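PDB 3OCO: hemolysin-like protein containing CBS domains from Oenococcus oeni, which is of unknown function but supplies the paired CBS domains of a UPF0053-family membrane protein that may bind flavin adenine dinucleotide. Local coordinates for residues D19-A22 with S23-M26; Y72-D75 with I76-A80; E100-V104 with P105-E109. All blocks are in the same frame, centred on the assembly; numbering follows the deposited sequence.

In the fold
Contacts 1 and 3 lie on the same side of the chain's centre, their centres 7 Å apart, although residues 23-26 fall in the first CBS sequence range and 100-109 in the second. Two probable backbone hydrogen bonds join them: Ala-22 N to Met-102 O at 2.8 Å and Val-104 N to Lys-20 O at 2.9 Å. Contact 2, on helix 73-83, sits on the opposite side of the centre, about 30 Å from contact 1 and 29 Å from contact 3 between centres; nearest atoms are about 19 and 17 Å away. Contacts 2 and 3 both touch the second subunit.

Contact 1 of 3, residues D19-A22 with S23-M26; sequences DKVA and SDVM
Asp-24 folds back on Lys-20 and Val-21, so that this short turn is held by backbone bonds and flanked by a carboxylate. Among the backbone bonds, Asp-24 N donates to Val-21 O at 2.9 Å, with an N-H...O angle of 155°. Ala-22 O then takes two weak bonds, from Val-25 N at 3.3 Å and from Met-26 N at 3.2 Å, consistent with a short, weakly bonded helical turn.

The side-chain contacts centre on the carboxylate. With CG beside the backbone N (chi1 -52°), the carboxylate of Asp-24 is brought back over Lys-20 and Val-21, and chi2 (-156°) sets OD2 by Val-21 CG2 and OD1 by the aliphatic part of Lys-20, where CG lies 3.7 Å from OD1. Charge plays a lesser part: Lys-20 NZ stays 4.6 Å from Asp-24 OD1, beyond a salt bridge, and its attraction is probably modest.

The turn links helix 10-19 to strand 27-28, one outermost strand of the four-stranded sheet formed with 128-132, 119-122 and 96-99. Ala-22 and Met-26, a selenomethionine, pack on strands 119-122 and 128-132, while Lys-20 and Val-25 lean on helices 104-113 and 134-142.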
ATOM      1  N   ASP A  19     -11.193  14.421 -13.797  1.00 65.52           N
ATOM      2  CA  ASP A  19     -12.562  14.584 -14.262  1.00 67.43           C
ATOM      3  C   ASP A  19     -13.379  13.308 -14.115  1.00 57.55           C
ATOM      4  O   ASP A  19     -14.596  13.331 -14.284  1.00 50.54           O
ATOM      5  CB  ASP A  19     -12.574  15.057 -15.717  1.00 77.50           C
ATOM      6  CG  ASP A  19     -13.666  16.064 -15.988  1.00 92.35           C
ATOM      7  OD1 ASP A  19     -14.392  16.423 -15.038  1.00 92.06           O
ATOM      8  OD2 ASP A  19     -13.800  16.502 -17.149  1.00103.24           O
ATOM      9  N   LYS A  20     -12.707  12.204 -13.786  1.00 50.99           N
ATOM     10  CA  LYS A  20     -13.362  10.905 -13.640  1.00 52.04           C
ATOM     11  C   LYS A  20     -14.186  10.830 -12.360  1.00 52.79           C
ATOM     12  O   LYS A  20     -14.041  11.659 -11.462  1.00 54.22           O
ATOM     13  CB  LYS A  20     -12.329   9.777 -13.661  1.00 53.90           C
ATOM     14  CG  LYS A  20     -11.884   9.349 -15.050  1.00 56.22           C
ATOM     15  CD  LYS A  20     -10.493   8.716 -15.008  1.00 63.37           C
ATOM     16  CE  LYS A  20     -10.027   8.312 -16.401  1.00 65.48           C
ATOM     17  NZ  LYS A  20     -10.885   7.229 -16.963  1.00 65.81           N
ATOM     18  N   VAL A  21     -15.054   9.832 -12.280  1.00 57.13           N
ATOM     19  CA  VAL A  21     -15.844   9.621 -11.071  1.00 52.49           C
ATOM     20  C   VAL A  21     -15.578   8.262 -10.426  1.00 45.85           C
ATOM     21  O   VAL A  21     -14.911   7.396 -10.993  1.00 38.39           O
ATOM     22  CB  VAL A  21     -17.343   9.759 -11.333  1.00 51.21           C
ATOM     23  CG1 VAL A  21     -17.660  11.148 -11.826  1.00 56.09           C
ATOM     24  CG2 VAL A  21     -17.801   8.713 -12.327  1.00 51.01           C
ATOM     25  N   ALA A  22     -16.128   8.087  -9.234  1.00 40.74           N
ATOM     26  CA  ALA A  22     -15.931   6.878  -8.457  1.00 32.98           C
ATOM     27  C   ALA A  22     -16.084   5.569  -9.257  1.00 41.85           C
ATOM     28  O   ALA A  22     -15.273   4.652  -9.115  1.00 50.43           O
ATOM     29  CB  ALA A  22     -16.857   6.891  -7.244  1.00 23.83           C
ATOM     30  N   SER A  23     -17.109   5.481 -10.094  1.00 36.13           N
ATOM     31  CA  SER A  23     -17.390   4.247 -10.830  1.00 35.01           C
ATOM     32  C   SER A  23     -16.383   3.902 -11.935  1.00 42.14           C
ATOM     33  O   SER A  23     -16.364   2.778 -12.432  1.00 50.85           O
ATOM     34  CB  SER A  23     -18.822   4.270 -11.389  1.00 33.27           C
ATOM     35  OG  SER A  23     -19.037   5.376 -12.242  1.00 42.17           O
ATOM     36  N   ASP A  24     -15.556   4.866 -12.321  1.00 40.74           N
ATOM     37  CA  ASP A  24     -14.548   4.639 -13.358  1.00 48.86           C
ATOM     38  C   ASP A  24     -13.292   3.936 -12.812  1.00 46.93           C
ATOM     39  O   ASP A  24     -12.560   3.275 -13.551  1.00 50.22           O
ATOM     40  CB  ASP A  24     -14.135   5.971 -13.996  1.00 51.18           C
ATOM     41  CG  ASP A  24     -15.323   6.795 -14.479  1.00 58.64           C
ATOM     42  OD1 ASP A  24     -15.145   7.634 -15.384  1.00 61.76           O
ATOM     43  OD2 ASP A  24     -16.434   6.616 -13.952  1.00 71.07           O
ATOM     44  N   VAL A  25     -13.073   4.067 -11.509  1.00 34.79           N
ATOM     45  CA  VAL A  25     -11.795   3.762 -10.885  1.00 37.17           C
ATOM     46  C   VAL A  25     -11.901   2.586  -9.923  1.00 40.82           C
ATOM     47  O   VAL A  25     -10.908   1.955  -9.564  1.00 39.83           O
ATOM     48  CB  VAL A  25     -11.302   5.002 -10.102  1.00 37.69           C
ATOM     49  CG1 VAL A  25     -10.179   4.642  -9.160  1.00 54.91           C
ATOM     50  CG2 VAL A  25     -10.860   6.096 -11.063  1.00 41.85           C
HETATM   51  N   MSE A  26     -13.120   2.277  -9.515  1.00 37.28           N
HETATM   52  CA  MSE A  26     -13.316   1.367  -8.404  1.00 27.87           C
HETATM   53  C   MSE A  26     -13.105  -0.083  -8.797  1.00 35.58           C
HETATM   54  O   MSE A  26     -13.191  -0.456  -9.974  1.00 38.93           O
HETATM   55  CB  MSE A  26     -14.731   1.505  -7.883  1.00 27.60           C
HETATM   56  CG  MSE A  26     -15.718   1.031  -8.903  1.00 29.90           C
HETATM   57 SE   MSE A  26     -17.625   1.180  -8.457  0.78 42.71          SE
HETATM   58  CE  MSE A  26     -18.181   0.154 -10.039  1.00 22.31           C
TER

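Contact 2 of 3, residues Y72-D75 with I76-A80; sequences YNYD and IVRQA
Ile-76 N and Tyr-72 O open a regular alpha-helical bonding pattern at 3.1 Å, and Val-77 N continues it to Asn-73 O at 2.9 Å. Arg-78 N and Gln-79 N repeat the i to i-4 step onto Tyr-74 O and Asp-75 O. Tyr-72, the last residue of strand 66-72, is the N-cap of helix 73-83, so the strand passes into the helix without an intervening loop. The side chain of Asn-73 adds a bond at this end: its OD1 accepts from Tyr-74 N at 2.7 Å.

Further along, Arg-78 reaches back over the preceding turn. Its chain is extended until a bend at chi3 (53°), which carries the guanidinium to Tyr-74 and Asp-75. Tyr-74 CE2 lies over the centre of one guanidinium face, 3.4 Å from Arg-78 CZ, but the ring and guanidinium planes are 52° apart, so the two groups do not stack flat. Asp-75 meets the edge instead. Its carboxylate is within 1° of the guanidinium plane, and OD1 forms a salt bridge with Arg-78 NH2 at 2.7 Å; the hydrogen bond in this pair is weak because the N-H path is bent. Water 1 adds a link between the two residues, donating to Asp-75 O at 3.3 Å and accepting weakly from Arg-78 NE at 3.0 Å.

Around this group, Ile-76 packs on helix 41-51, and Tyr-74 OH is hydrogen-bonded to Leu-49 O of the second subunit. The other carboxylate oxygen of Asp-75, OD2, has its own salt bridge, to Arg-93. A buried carboxylate shared between two arginines would probably remain ionised, and Tyr-74 CE2 over one face, the carboxylate at the edge and the water probably limit where the guanidinium of Arg-78 can lie.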
ATOM      1  N   TYR A  72      -7.597  -4.741   8.377  1.00 32.21           N
ATOM      2  CA  TYR A  72      -6.242  -4.428   7.931  1.00 34.73           C
ATOM      3  C   TYR A  72      -5.303  -5.629   8.147  1.00 31.23           C
ATOM      4  O   TYR A  72      -5.252  -6.184   9.243  1.00 32.65           O
ATOM      5  CB  TYR A  72      -5.789  -3.187   8.716  1.00 35.07           C
ATOM      6  CG  TYR A  72      -4.415  -2.606   8.413  1.00 26.59           C
ATOM      7  CD1 TYR A  72      -3.828  -2.712   7.155  1.00 29.74           C
ATOM      8  CD2 TYR A  72      -3.739  -1.891   9.390  1.00 25.27           C
ATOM      9  CE1 TYR A  72      -2.557  -2.151   6.897  1.00 26.55           C
ATOM     10  CE2 TYR A  72      -2.505  -1.319   9.150  1.00 32.53           C
ATOM     11  CZ  TYR A  72      -1.912  -1.452   7.910  1.00 37.66           C
ATOM     12  OH  TYR A  72      -0.672  -0.872   7.711  1.00 45.94           O
ATOM     13  N   ASN A  73      -4.590  -6.055   7.102  1.00 28.68           N
ATOM     14  CA  ASN A  73      -3.688  -7.223   7.223  1.00 23.83           C
ATOM     15  C   ASN A  73      -2.789  -7.200   8.470  1.00 27.38           C
ATOM     16  O   ASN A  73      -2.734  -8.184   9.222  1.00 25.39           O
ATOM     17  CB  ASN A  73      -2.883  -7.512   5.934  1.00 19.93           C
ATOM     18  CG  ASN A  73      -1.961  -6.340   5.485  1.00 31.68           C
ATOM     19  OD1 ASN A  73      -1.840  -5.301   6.140  1.00 23.05           O
ATOM     20  ND2 ASN A  73      -1.310  -6.533   4.350  1.00 37.33           N
ATOM     21  N   TYR A  74      -2.119  -6.071   8.704  1.00 17.96           N
ATOM     22  CA  TYR A  74      -1.335  -5.875   9.932  1.00 27.42           C
ATOM     23  C   TYR A  74      -2.094  -6.271  11.197  1.00 35.02           C
ATOM     24  O   TYR A  74      -1.541  -6.949  12.077  1.00 32.53           O
ATOM     25  CB  TYR A  74      -0.898  -4.421  10.067  1.00 22.21           C
ATOM     26  CG  TYR A  74      -0.133  -4.103  11.338  1.00 29.94           C
ATOM     27  CD1 TYR A  74       1.192  -4.489  11.496  1.00 23.61           C
ATOM     28  CD2 TYR A  74      -0.724  -3.376  12.357  1.00 36.34           C
ATOM     29  CE1 TYR A  74       1.890  -4.176  12.649  1.00 32.61           C
ATOM     30  CE2 TYR A  74      -0.038  -3.058  13.509  1.00 40.19           C
ATOM     31  CZ  TYR A  74       1.271  -3.460  13.655  1.00 43.07           C
ATOM     32  OH  TYR A  74       1.953  -3.133  14.812  1.00 39.76           O
ATOM     33  N   ASP A  75      -3.353  -5.840  11.281  1.00 28.09           N
ATOM     34  CA  ASP A  75      -4.187  -6.073  12.466  1.00 23.39           C
ATOM     35  C   ASP A  75      -4.495  -7.546  12.638  1.00 21.34           C
ATOM     36  O   ASP A  75      -4.468  -8.071  13.752  1.00 23.89           O
ATOM     37  CB  ASP A  75      -5.509  -5.297  12.356  1.00 26.77           C
ATOM     38  CG  ASP A  75      -5.349  -3.809  12.625  1.00 32.33           C
ATOM     39  OD1 ASP A  75      -4.406  -3.421  13.352  1.00 35.23           O
ATOM     40  OD2 ASP A  75      -6.186  -3.026  12.115  1.00 41.64           O
ATOM     41  N   ILE A  76      -4.806  -8.196  11.520  1.00 19.34           N
ATOM     42  CA  ILE A  76      -5.005  -9.640  11.451  1.00 12.72           C
ATOM     43  C   ILE A  76      -3.764 -10.439  11.898  1.00 25.81           C
ATOM     44  O   ILE A  76      -3.857 -11.303  12.796  1.00 25.83           O
ATOM     45  CB  ILE A  76      -5.422 -10.067  10.011  1.00 25.63           C
ATOM     46  CG1 ILE A  76      -6.709  -9.339   9.600  1.00 29.52           C
ATOM     47  CG2 ILE A  76      -5.647 -11.570   9.916  1.00 25.11           C
ATOM     48  CD1 ILE A  76      -6.989  -9.334   8.100  1.00 24.31           C
ATOM     49  N   VAL A  77      -2.596 -10.187  11.293  1.00 18.42           N
ATOM     50  CA  VAL A  77      -1.469 -11.041  11.657  1.00  9.37           C
ATOM     51  C   VAL A  77      -1.037 -10.797  13.093  1.00 20.89           C
ATOM     52  O   VAL A  77      -0.638 -11.728  13.789  1.00 32.05           O
ATOM     53  CB  VAL A  77      -0.247 -11.019  10.648  1.00 26.02           C
ATOM     54  CG1 VAL A  77      -0.593 -10.318   9.364  1.00 15.71           C
ATOM     55  CG2 VAL A  77       1.022 -10.460  11.299  1.00 22.60           C
ATOM     56  N   ARG A  78      -1.122  -9.549  13.538  1.00 25.90           N
ATOM     57  CA  ARG A  78      -0.808  -9.239  14.921  1.00 26.21           C
ATOM     58  C   ARG A  78      -1.740  -9.933  15.911  1.00 34.57           C
ATOM     59  O   ARG A  78      -1.288 -10.524  16.892  1.00 43.12           O
ATOM     60  CB  ARG A  78      -0.892  -7.752  15.172  1.00 24.26           C
ATOM     61  CG  ARG A  78      -0.772  -7.459  16.647  1.00 31.48           C
ATOM     62  CD  ARG A  78      -0.608  -5.996  16.878  1.00 40.25           C
ATOM     63  NE  ARG A  78      -1.673  -5.273  16.202  1.00 46.96           N
ATOM     64  CZ  ARG A  78      -1.844  -3.957  16.264  1.00 47.53           C
ATOM     65  NH1 ARG A  78      -1.005  -3.200  16.975  1.00 43.14           N
ATOM     66  NH2 ARG A  78      -2.854  -3.403  15.602  1.00 35.14           N
ATOM     67  N   GLN A  79      -3.046  -9.848  15.674  1.00 23.60           N
ATOM     68  CA  GLN A  79      -4.009 -10.427  16.623  1.00 23.27           C
ATOM     69  C   GLN A  79      -4.017 -11.961  16.647  1.00 24.51           C
ATOM     70  O   GLN A  79      -4.214 -12.560  17.710  1.00 28.19           O
ATOM     71  CB  GLN A  79      -5.417  -9.875  16.385  1.00 31.52           C
ATOM     72  CG  GLN A  79      -6.449 -10.455  17.298  1.00 34.47           C
ATOM     73  CD  GLN A  79      -6.225 -10.081  18.740  1.00 36.05           C
ATOM     74  OE1 GLN A  79      -5.633  -9.035  19.050  1.00 41.31           O
ATOM     75  NE2 GLN A  79      -6.712 -10.933  19.644  1.00 31.29           N
ATOM     76  N   ALA A  80      -3.782 -12.593  15.489  1.00 22.43           N
ATOM     77  CA  ALA A  80      -3.683 -14.059  15.409  1.00 24.85           C
ATOM     78  C   ALA A  80      -2.647 -14.641  16.375  1.00 32.31           C
ATOM     79  O   ALA A  80      -2.838 -15.719  16.936  1.00 25.95           O
ATOM     80  CB  ALA A  80      -3.369 -14.493  13.993  1.00 30.32           C
TER
HETATM   81  O   HOH W   1      -4.618  -6.011  16.293  1.00 44.22           O

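Contact 3 of 3, residues E100-V104 with P105-E109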
ATOM      1  N   GLU A 100     -21.696   6.700  -6.730  1.00 45.26           N
ATOM      2  CA  GLU A 100     -21.004   6.350  -7.981  1.00 45.44           C
ATOM      3  C   GLU A 100     -20.501   7.551  -8.762  1.00 43.25           C
ATOM      4  O   GLU A 100     -19.517   7.460  -9.498  1.00 47.56           O
ATOM      5  CB  GLU A 100     -21.916   5.533  -8.892  1.00 49.45           C
ATOM      6  CG  GLU A 100     -22.008   4.078  -8.538  1.00 53.48           C
ATOM      7  CD  GLU A 100     -23.252   3.431  -9.099  1.00 70.87           C
ATOM      8  OE1 GLU A 100     -23.740   3.879 -10.158  1.00 81.01           O
ATOM      9  OE2 GLU A 100     -23.754   2.479  -8.475  1.00 77.74           O
ATOM     10  N   ASN A 101     -21.178   8.680  -8.615  1.00 45.82           N
ATOM     11  CA  ASN A 101     -20.881   9.829  -9.457  1.00 48.32           C
ATOM     12  C   ASN A 101     -19.941  10.861  -8.830  1.00 47.18           C
ATOM     13  O   ASN A 101     -19.654  11.877  -9.453  1.00 51.10           O
ATOM     14  CB  ASN A 101     -22.169  10.497  -9.957  1.00 46.34           C
ATOM     15  CG  ASN A 101     -23.058  10.960  -8.820  1.00 64.43           C
ATOM     16  OD1 ASN A 101     -22.784  11.969  -8.171  1.00 69.10           O
ATOM     17  ND2 ASN A 101     -24.125  10.211  -8.564  1.00 74.02           N
HETATM   18  N   MSE A 102     -19.453  10.617  -7.617  1.00 40.38           N
HETATM   19  CA  MSE A 102     -18.516  11.569  -7.021  1.00 45.27           C
HETATM   20  C   MSE A 102     -17.236  11.643  -7.847  1.00 47.52           C
HETATM   21  O   MSE A 102     -16.687  10.623  -8.247  1.00 35.88           O
HETATM   22  CB  MSE A 102     -18.174  11.205  -5.576  1.00 50.02           C
HETATM   23  CG  MSE A 102     -17.973  12.419  -4.680  1.00 47.34           C
HETATM   24 SE   MSE A 102     -17.243  11.998  -2.923  0.72 59.91          SE
HETATM   25  CE  MSE A 102     -17.844  13.585  -1.956  1.00146.63           C
ATOM     26  N   LYS A 103     -16.775  12.861  -8.113  1.00 56.24           N
ATOM     27  CA  LYS A 103     -15.524  13.057  -8.826  1.00 56.02           C
ATOM     28  C   LYS A 103     -14.379  12.513  -7.984  1.00 58.74           C
ATOM     29  O   LYS A 103     -14.330  12.718  -6.772  1.00 60.28           O
ATOM     30  CB  LYS A 103     -15.296  14.536  -9.133  1.00 60.30           C
ATOM     31  CG  LYS A 103     -15.342  14.899 -10.614  1.00 66.09           C
ATOM     32  CD  LYS A 103     -16.741  14.755 -11.187  1.00 76.58           C
ATOM     33  CE  LYS A 103     -16.862  15.479 -12.535  1.00 84.52           C
ATOM     34  NZ  LYS A 103     -16.523  16.936 -12.405  1.00 91.52           N
ATOM     35  N   VAL A 104     -13.454  11.828  -8.638  1.00 50.74           N
ATOM     36  CA  VAL A 104     -12.366  11.157  -7.947  1.00 47.53           C
ATOM     37  C   VAL A 104     -11.692  11.985  -6.846  1.00 49.23           C
ATOM     38  O   VAL A 104     -11.607  11.533  -5.709  1.00 55.25           O
ATOM     39  CB  VAL A 104     -11.344  10.605  -8.945  1.00 44.59           C
ATOM     40  CG1 VAL A 104     -10.152  10.054  -8.223  1.00 38.52           C
ATOM     41  CG2 VAL A 104     -12.002   9.522  -9.798  1.00 38.39           C
ATOM     42  N   PRO A 105     -11.228  13.202  -7.164  1.00 50.30           N
ATOM     43  CA  PRO A 105     -10.563  14.000  -6.121  1.00 54.03           C
ATOM     44  C   PRO A 105     -11.462  14.259  -4.911  1.00 55.83           C
ATOM     45  O   PRO A 105     -10.948  14.362  -3.783  1.00 53.94           O
ATOM     46  CB  PRO A 105     -10.259  15.322  -6.825  1.00 54.90           C
ATOM     47  CG  PRO A 105     -10.208  14.970  -8.277  1.00 60.91           C
ATOM     48  CD  PRO A 105     -11.218  13.879  -8.471  1.00 53.10           C
ATOM     49  N   ASP A 106     -12.773  14.364  -5.145  1.00 38.27           N
ATOM     50  CA  ASP A 106     -13.725  14.593  -4.062  1.00 47.69           C
ATOM     51  C   ASP A 106     -13.855  13.366  -3.164  1.00 50.70           C
ATOM     52  O   ASP A 106     -14.082  13.490  -1.965  1.00 53.58           O
ATOM     53  CB  ASP A 106     -15.086  15.001  -4.607  1.00 49.94           C
ATOM     54  CG  ASP A 106     -15.098  16.423  -5.124  1.00 61.59           C
ATOM     55  OD1 ASP A 106     -14.188  17.191  -4.755  1.00 62.13           O
ATOM     56  OD2 ASP A 106     -16.021  16.774  -5.892  1.00 72.37           O
ATOM     57  N   VAL A 107     -13.705  12.182  -3.747  1.00 47.46           N
ATOM     58  CA  VAL A 107     -13.651  10.976  -2.946  1.00 45.68           C
ATOM     59  C   VAL A 107     -12.337  10.935  -2.160  1.00 49.50           C
ATOM     60  O   VAL A 107     -12.347  10.677  -0.960  1.00 52.78           O
ATOM     61  CB  VAL A 107     -13.900   9.692  -3.794  1.00 61.09           C
ATOM     62  CG1 VAL A 107     -14.497  10.060  -5.147  1.00 62.67           C
ATOM     63  CG2 VAL A 107     -12.641   8.863  -3.963  1.00 47.64           C
HETATM   64  N   MSE A 108     -11.219  11.234  -2.821  1.00 54.83           N
HETATM   65  CA  MSE A 108      -9.922  11.267  -2.140  1.00 57.21           C
HETATM   66  C   MSE A 108     -10.007  12.161  -0.897  1.00 55.19           C
HETATM   67  O   MSE A 108      -9.534  11.793   0.182  1.00 55.73           O
HETATM   68  CB  MSE A 108      -8.814  11.771  -3.073  1.00 48.16           C
HETATM   69  CG  MSE A 108      -8.397  10.831  -4.206  1.00 42.00           C
HETATM   70 SE   MSE A 108      -7.376  11.804  -5.599  0.38 49.63          SE
HETATM   71  CE  MSE A 108      -5.576  11.845  -4.800  1.00 41.50           C
ATOM     72  N   GLU A 109     -10.630  13.327  -1.053  1.00 48.14           N
ATOM     73  CA  GLU A 109     -10.767  14.272   0.049  1.00 57.80           C
ATOM     74  C   GLU A 109     -11.765  13.799   1.101  1.00 52.84           C
ATOM     75  O   GLU A 109     -11.668  14.158   2.272  1.00 56.48           O
ATOM     76  CB  GLU A 109     -11.162  15.663  -0.460  1.00 66.04           C
ATOM     77  CG  GLU A 109     -11.073  16.753   0.614  1.00 72.00           C
ATOM     78  CD  GLU A 109      -9.716  16.774   1.325  1.00 77.37           C
ATOM     79  OE1 GLU A 109      -9.698  16.840   2.577  1.00 76.19           O
ATOM     80  OE2 GLU A 109      -8.670  16.721   0.634  1.00 79.42           O
TER
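Val-104 and Pro-105 begin helix 104-113, which follows strand 96-99 in the beta-alpha-beta part of the second CBS unit; Lys-103 is the N-cap. Pro-105 has no N-H to donate, which suits the first turn of a helix, where no i-4 helical carbonyl needs it. Its ring crosses the Val-104 side chain at about a right angle, and the peptide link holds Val-104 CB and Pro-105 CD at 3.3 Å, closer than usual contact. The same ring packs on Phe-10 of the second subunit.

Asp-106 N gives a weak bond to Lys-103 O at 2.8 Å. The side chain of Met-102, a selenomethionine extended beyond CG, runs across Asp-106 roughly at right angles, with SE 3.6 Å from Asp-106 O and CG against Asp-106 CB. Met-102, the residue before the N-cap, thus lays its side chain across the first turn.

With Val-107 the bonding to Lys-103 O becomes straighter: the N-O distance is 3.1 Å and the N-H...O angle 150°. Lys-103 O therefore receives two N-H groups, from Asp-106 and Val-107. Val-107 CG1 also meets Met-102 CB at 3.9 Å, although the near-eclipsed chi1 of this valine (-15°) makes the exact placing of its methyls doubtful.

Met-108 completes the turn. Its N donates to Val-104 O at 2.9 Å, with an N-H...O angle of 168°. Val-104 is buried, as are Val-107 and Met-108, and it also packs on Met-17 of helix 10-19. The chain of Met-108, likewise a selenomethionine, bends at its last torsion and touches Phe-142 of the second subunit, while its SE atom lies 4.2 Å from Val-104 CG1.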